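Local coordinates for kinesin-like protein KAR3 (Saccharomyces cerevisiae, PDB 1F9V), which probably couples ATP hydrolysis to movement along microtubules as a kinesin-family motor, its motor domain here holding ADP and magnesium, at residues C87-G92 with N241-A246; V133-I138 with S219-H224. The protein carries 2 engineered substitutions. All coordinates share one frame; numbering follows the deposited sequence.

How the contacts relate
Strand 218-228 of contact 2 lies beside strand 235-244 of contact 1, so the two contacts are successive steps across one mixed sheet: 130-141, 218-228, 235-244, 86-91. Their centres are 13 Å apart. Probable hydrogen bonds tie them directly, Leu242 N to Phe221 O at 2.9 Å and Asp244 N to Ser219 O, also 2.9 Å. The sheet thus runs from strands at the nucleotide site to strands farther out. Contact 1 is at the site itself, with the side chain of Asp244 about 4 Å from the bound magnesium ion; in contact 2 the side chain of Ser219 is about 8 Å from the metal, and pairing continues outward from there.

Contact 1. Residues C87-G92 with N241-A246; sequences CIFAYG and NLVDLA
Cys87 to Ala90 pair in parallel with Asn241 to Asp244 in the core of the kinesin P-loop NTPase fold, where one strand leads to the phosphate-binding loop and the other to the DxxG segment of switch II, which begins at Asp244. Val243 N donates to Ile88 O at 2.8 Å, and Ala90 N returns a bond of 2.8 Å to Val243 O. On one face the Phe89 ring lies alongside Val243, its CD1 3.7 Å from Val243 CB. Just past the paired residues Leu245 N still reaches Ala90 O at 3.1 Å. Leu245 CG, anti to the carbonyl carbon (chi1 -62°), lets Leu245 CD1 meet the edge of the Tyr91 ring, 3.9 Å from Tyr91 CD1. Leu245 CD1 also touches Phe89 CB, at 4.0 Å. An alanine in place of Leu245 is likely to open a gap between Phe89 CB and the Tyr91 edge. A water joins Gly92 N to Ala246 O. Asp244 OD2 bonds Thr99 OG1, near the magnesium ion. The Tyr91 ring stacks on Phe334; helix 98-103 covers the face of Ala90 and Leu242, helix 297-306 that of Phe89 and Asn241, and strands 311-318 and 218-228 flank the pair.

Contact 2. Residues V133-I138 with S219-H224; sequences VNCEFI and SIFIIH
With CG anti to its carbonyl carbon (chi1 -64°) and the chain bent at chi2 (90°), Glu136 carries its carboxylate along the sheet, past the flank of Ile222, to His224. There Glu136 OE1 accepts a hydrogen bond from His224 NE2 at 2.6 Å on its syn lone pair, close to the imidazole plane. The other ends are fixed too: Glu136 OE2 by Ser183 OG and His224 ND1 by Thr239 OG1, so neither flat group is likely to turn easily, and the carboxylate would probably raise the histidine's basicity. Ile222 CG2 packs against Glu136 OE1 at 3.5 Å. On the opposite face Phe221 presents an edge to the Phe137 ring in an inclined edge-to-face pair, planes 58° apart, with Phe221 CD2 over the Phe137 face near its rim, 3.7 Å from Phe137 CG. Cys135 SG approaches the same Phe221 ring obliquely, 4.1 Å from Phe221 CZ. Main-chain bonds run in both directions, as between Ile222 N and Glu136 O at 2.8 Å. Helices 192-199 and 109-124 cover the Phe221 face. This is regular antiparallel pairing, alternating hydrogen-bonded and non-hydrogen-bonded pairs, in the part of the kinesin motor-domain sheet where strand 218-228 follows the switch region that precedes it, as in other kinesins.

Contact 1. Residues C87-G92 with N241-A246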
# COMPACT_ATOMS: atom_id res chain seq x y z
N CYS A 87 -0.38 -2.45 7.36
CA CYS A 87 -1.00 -1.83 6.20
C CYS A 87 0.10 -1.50 5.19
O CYS A 87 1.15 -0.97 5.56
CB CYS A 87 -1.72 -0.52 6.56
SG CYS A 87 -3.36 -0.70 7.30
N ILE A 88 -0.14 -1.84 3.93
CA ILE A 88 0.80 -1.51 2.86
C ILE A 88 -0.04 -0.86 1.77
O ILE A 88 -0.98 -1.48 1.26
CB ILE A 88 1.50 -2.76 2.29
CG1 ILE A 88 2.37 -3.40 3.38
CG2 ILE A 88 2.35 -2.35 1.08
CD1 ILE A 88 3.14 -4.64 2.93
N PHE A 89 0.27 0.39 1.45
CA PHE A 89 -0.48 1.11 0.42
C PHE A 89 0.38 1.39 -0.81
O PHE A 89 1.41 2.06 -0.71
CB PHE A 89 -0.99 2.46 0.95
CG PHE A 89 -1.91 2.37 2.13
CD1 PHE A 89 -3.28 2.23 1.95
CD2 PHE A 89 -1.41 2.47 3.43
CE1 PHE A 89 -4.15 2.21 3.06
CE2 PHE A 89 -2.26 2.45 4.53
CZ PHE A 89 -3.63 2.32 4.35
N ALA A 90 -0.04 0.90 -1.97
CA ALA A 90 0.69 1.19 -3.21
C ALA A 90 -0.01 2.43 -3.77
O ALA A 90 -1.20 2.39 -4.08
CB ALA A 90 0.58 0.03 -4.18
N TYR A 91 0.75 3.51 -3.91
CA TYR A 91 0.26 4.81 -4.37
C TYR A 91 1.01 5.27 -5.62
O TYR A 91 2.22 5.06 -5.72
CB TYR A 91 0.46 5.84 -3.25
CG TYR A 91 0.02 7.25 -3.58
CD1 TYR A 91 -1.18 7.76 -3.09
CD2 TYR A 91 0.82 8.10 -4.37
CE1 TYR A 91 -1.59 9.06 -3.38
CE2 TYR A 91 0.41 9.41 -4.67
CZ TYR A 91 -0.79 9.88 -4.17
OH TYR A 91 -1.21 11.16 -4.45
N GLY A 92 0.29 5.91 -6.54
CA GLY A 92 0.93 6.41 -7.75
C GLY A 92 -0.04 6.55 -8.90
O GLY A 92 -1.16 6.04 -8.84
N ASN A 241 -3.41 -5.57 5.67
CA ASN A 241 -4.25 -4.95 4.66
C ASN A 241 -3.31 -4.48 3.56
O ASN A 241 -2.56 -3.52 3.74
CB ASN A 241 -5.01 -3.77 5.28
CG ASN A 241 -5.73 -4.16 6.55
OD1 ASN A 241 -6.86 -4.65 6.49
ND2 ASN A 241 -5.08 -3.97 7.69
N LEU A 242 -3.35 -5.19 2.44
CA LEU A 242 -2.50 -4.91 1.28
C LEU A 242 -3.35 -4.18 0.24
O LEU A 242 -4.19 -4.78 -0.43
CB LEU A 242 -1.93 -6.23 0.75
CG LEU A 242 -1.38 -7.12 1.88
CD1 LEU A 242 -0.80 -8.41 1.31
CD2 LEU A 242 -0.32 -6.37 2.67
N VAL A 243 -3.08 -2.89 0.09
CA VAL A 243 -3.86 -2.02 -0.78
C VAL A 243 -3.21 -1.52 -2.06
O VAL A 243 -2.09 -1.00 -2.05
CB VAL A 243 -4.34 -0.76 0.02
CG1 VAL A 243 -5.36 0.04 -0.78
CG2 VAL A 243 -4.91 -1.19 1.37
N ASP A 244 -3.96 -1.64 -3.15
CA ASP A 244 -3.56 -1.18 -4.48
C ASP A 244 -4.53 -0.01 -4.71
O ASP A 244 -5.66 -0.19 -5.15
CB ASP A 244 -3.79 -2.31 -5.49
CG ASP A 244 -3.41 -1.93 -6.90
OD1 ASP A 244 -3.03 -0.77 -7.15
OD2 ASP A 244 -3.51 -2.82 -7.77
N LEU A 245 -4.07 1.19 -4.37
CA LEU A 245 -4.91 2.38 -4.48
C LEU A 245 -5.33 2.80 -5.88
O LEU A 245 -4.74 2.39 -6.88
CB LEU A 245 -4.21 3.57 -3.80
CG LEU A 245 -3.92 3.46 -2.30
CD1 LEU A 245 -2.94 4.55 -1.88
CD2 LEU A 245 -5.22 3.59 -1.51
N ALA A 246 -6.37 3.63 -5.94
CA ALA A 246 -6.83 4.16 -7.21
C ALA A 246 -5.72 5.08 -7.74
O ALA A 246 -4.98 5.68 -6.95
CB ALA A 246 -8.12 4.96 -7.00
O HOH W 1 -2.48 6.26 -5.80

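Contact 2. Residues V133-I138 with S219-H224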
# COMPACT_ATOMS: atom_id res chain seq x y z
N VAL A 133 -5.33 -19.06 8.81
CA VAL A 133 -5.33 -17.90 7.93
C VAL A 133 -6.61 -17.78 7.11
O VAL A 133 -7.02 -18.74 6.46
CB VAL A 133 -4.14 -17.96 6.96
CG1 VAL A 133 -4.07 -16.68 6.13
CG2 VAL A 133 -2.85 -18.16 7.74
N ASN A 134 -7.23 -16.61 7.15
CA ASN A 134 -8.42 -16.39 6.34
C ASN A 134 -8.30 -15.01 5.71
O ASN A 134 -7.63 -14.13 6.25
CB ASN A 134 -9.70 -16.56 7.19
CG ASN A 134 -9.93 -15.42 8.16
OD1 ASN A 134 -10.86 -14.63 8.00
ND2 ASN A 134 -9.09 -15.34 9.18
N CYS A 135 -8.92 -14.82 4.56
CA CYS A 135 -8.80 -13.55 3.87
C CYS A 135 -10.07 -13.06 3.18
O CYS A 135 -11.02 -13.82 2.99
CB CYS A 135 -7.69 -13.65 2.81
SG CYS A 135 -8.07 -14.78 1.43
N GLU A 136 -10.04 -11.79 2.81
CA GLU A 136 -11.13 -11.15 2.08
C GLU A 136 -10.44 -10.31 1.02
O GLU A 136 -9.29 -9.89 1.20
CB GLU A 136 -11.95 -10.23 2.99
CG GLU A 136 -12.69 -10.94 4.12
CD GLU A 136 -11.85 -11.02 5.37
OE1 GLU A 136 -11.25 -9.99 5.75
OE2 GLU A 136 -11.78 -12.11 5.98
N PHE A 137 -11.12 -10.09 -0.10
CA PHE A 137 -10.59 -9.28 -1.18
C PHE A 137 -11.74 -8.38 -1.63
O PHE A 137 -12.71 -8.85 -2.24
CB PHE A 137 -10.11 -10.16 -2.35
CG PHE A 137 -9.18 -9.45 -3.31
CD1 PHE A 137 -8.64 -8.20 -3.01
CD2 PHE A 137 -8.86 -10.04 -4.52
CE1 PHE A 137 -7.79 -7.55 -3.91
CE2 PHE A 137 -8.02 -9.40 -5.43
CZ PHE A 137 -7.48 -8.15 -5.12
N ILE A 138 -11.63 -7.10 -1.30
CA ILE A 138 -12.67 -6.15 -1.63
C ILE A 138 -12.10 -4.97 -2.40
O ILE A 138 -10.89 -4.84 -2.55
CB ILE A 138 -13.35 -5.59 -0.35
CG1 ILE A 138 -12.34 -4.79 0.47
CG2 ILE A 138 -13.92 -6.73 0.50
CD1 ILE A 138 -12.95 -3.94 1.58
N SER A 219 -8.25 -1.36 -4.23
CA SER A 219 -8.43 -2.79 -4.07
C SER A 219 -7.71 -3.16 -2.78
O SER A 219 -6.54 -2.80 -2.58
CB SER A 219 -7.85 -3.53 -5.28
OG SER A 219 -8.52 -3.12 -6.46
N ILE A 220 -8.40 -3.88 -1.90
CA ILE A 220 -7.82 -4.23 -0.61
C ILE A 220 -7.84 -5.73 -0.32
O ILE A 220 -8.90 -6.34 -0.25
CB ILE A 220 -8.58 -3.48 0.53
CG1 ILE A 220 -8.64 -1.99 0.20
CG2 ILE A 220 -7.89 -3.70 1.86
CD1 ILE A 220 -10.02 -1.39 0.32
N PHE A 221 -6.65 -6.31 -0.15
CA PHE A 221 -6.52 -7.72 0.17
C PHE A 221 -6.28 -7.80 1.68
O PHE A 221 -5.25 -7.35 2.19
CB PHE A 221 -5.34 -8.33 -0.60
CG PHE A 221 -5.38 -9.83 -0.70
CD1 PHE A 221 -4.88 -10.62 0.33
CD2 PHE A 221 -5.92 -10.46 -1.82
CE1 PHE A 221 -4.92 -12.01 0.25
CE2 PHE A 221 -5.96 -11.85 -1.92
CZ PHE A 221 -5.46 -12.63 -0.87
N ILE A 222 -7.25 -8.35 2.40
CA ILE A 222 -7.16 -8.45 3.85
C ILE A 222 -6.85 -9.86 4.29
O ILE A 222 -7.51 -10.81 3.88
CB ILE A 222 -8.49 -7.98 4.51
CG1 ILE A 222 -8.84 -6.57 4.02
CG2 ILE A 222 -8.35 -8.00 6.02
CD1 ILE A 222 -10.23 -6.08 4.43
N ILE A 223 -5.83 -9.99 5.14
CA ILE A 223 -5.39 -11.28 5.65
C ILE A 223 -5.42 -11.27 7.18
O ILE A 223 -4.90 -10.35 7.81
CB ILE A 223 -3.94 -11.58 5.22
CG1 ILE A 223 -3.86 -11.72 3.70
CG2 ILE A 223 -3.44 -12.84 5.92
CD1 ILE A 223 -2.48 -11.43 3.12
N HIS A 224 -6.03 -12.30 7.77
CA HIS A 224 -6.08 -12.40 9.22
C HIS A 224 -5.25 -13.61 9.66
O HIS A 224 -5.41 -14.70 9.12
CB HIS A 224 -7.53 -12.56 9.68
CG HIS A 224 -8.47 -11.55 9.09
ND1 HIS A 224 -8.52 -10.24 9.51
CD2 HIS A 224 -9.37 -11.65 8.09
CE1 HIS A 224 -9.41 -9.58 8.80
NE2 HIS A 224 -9.95 -10.42 7.93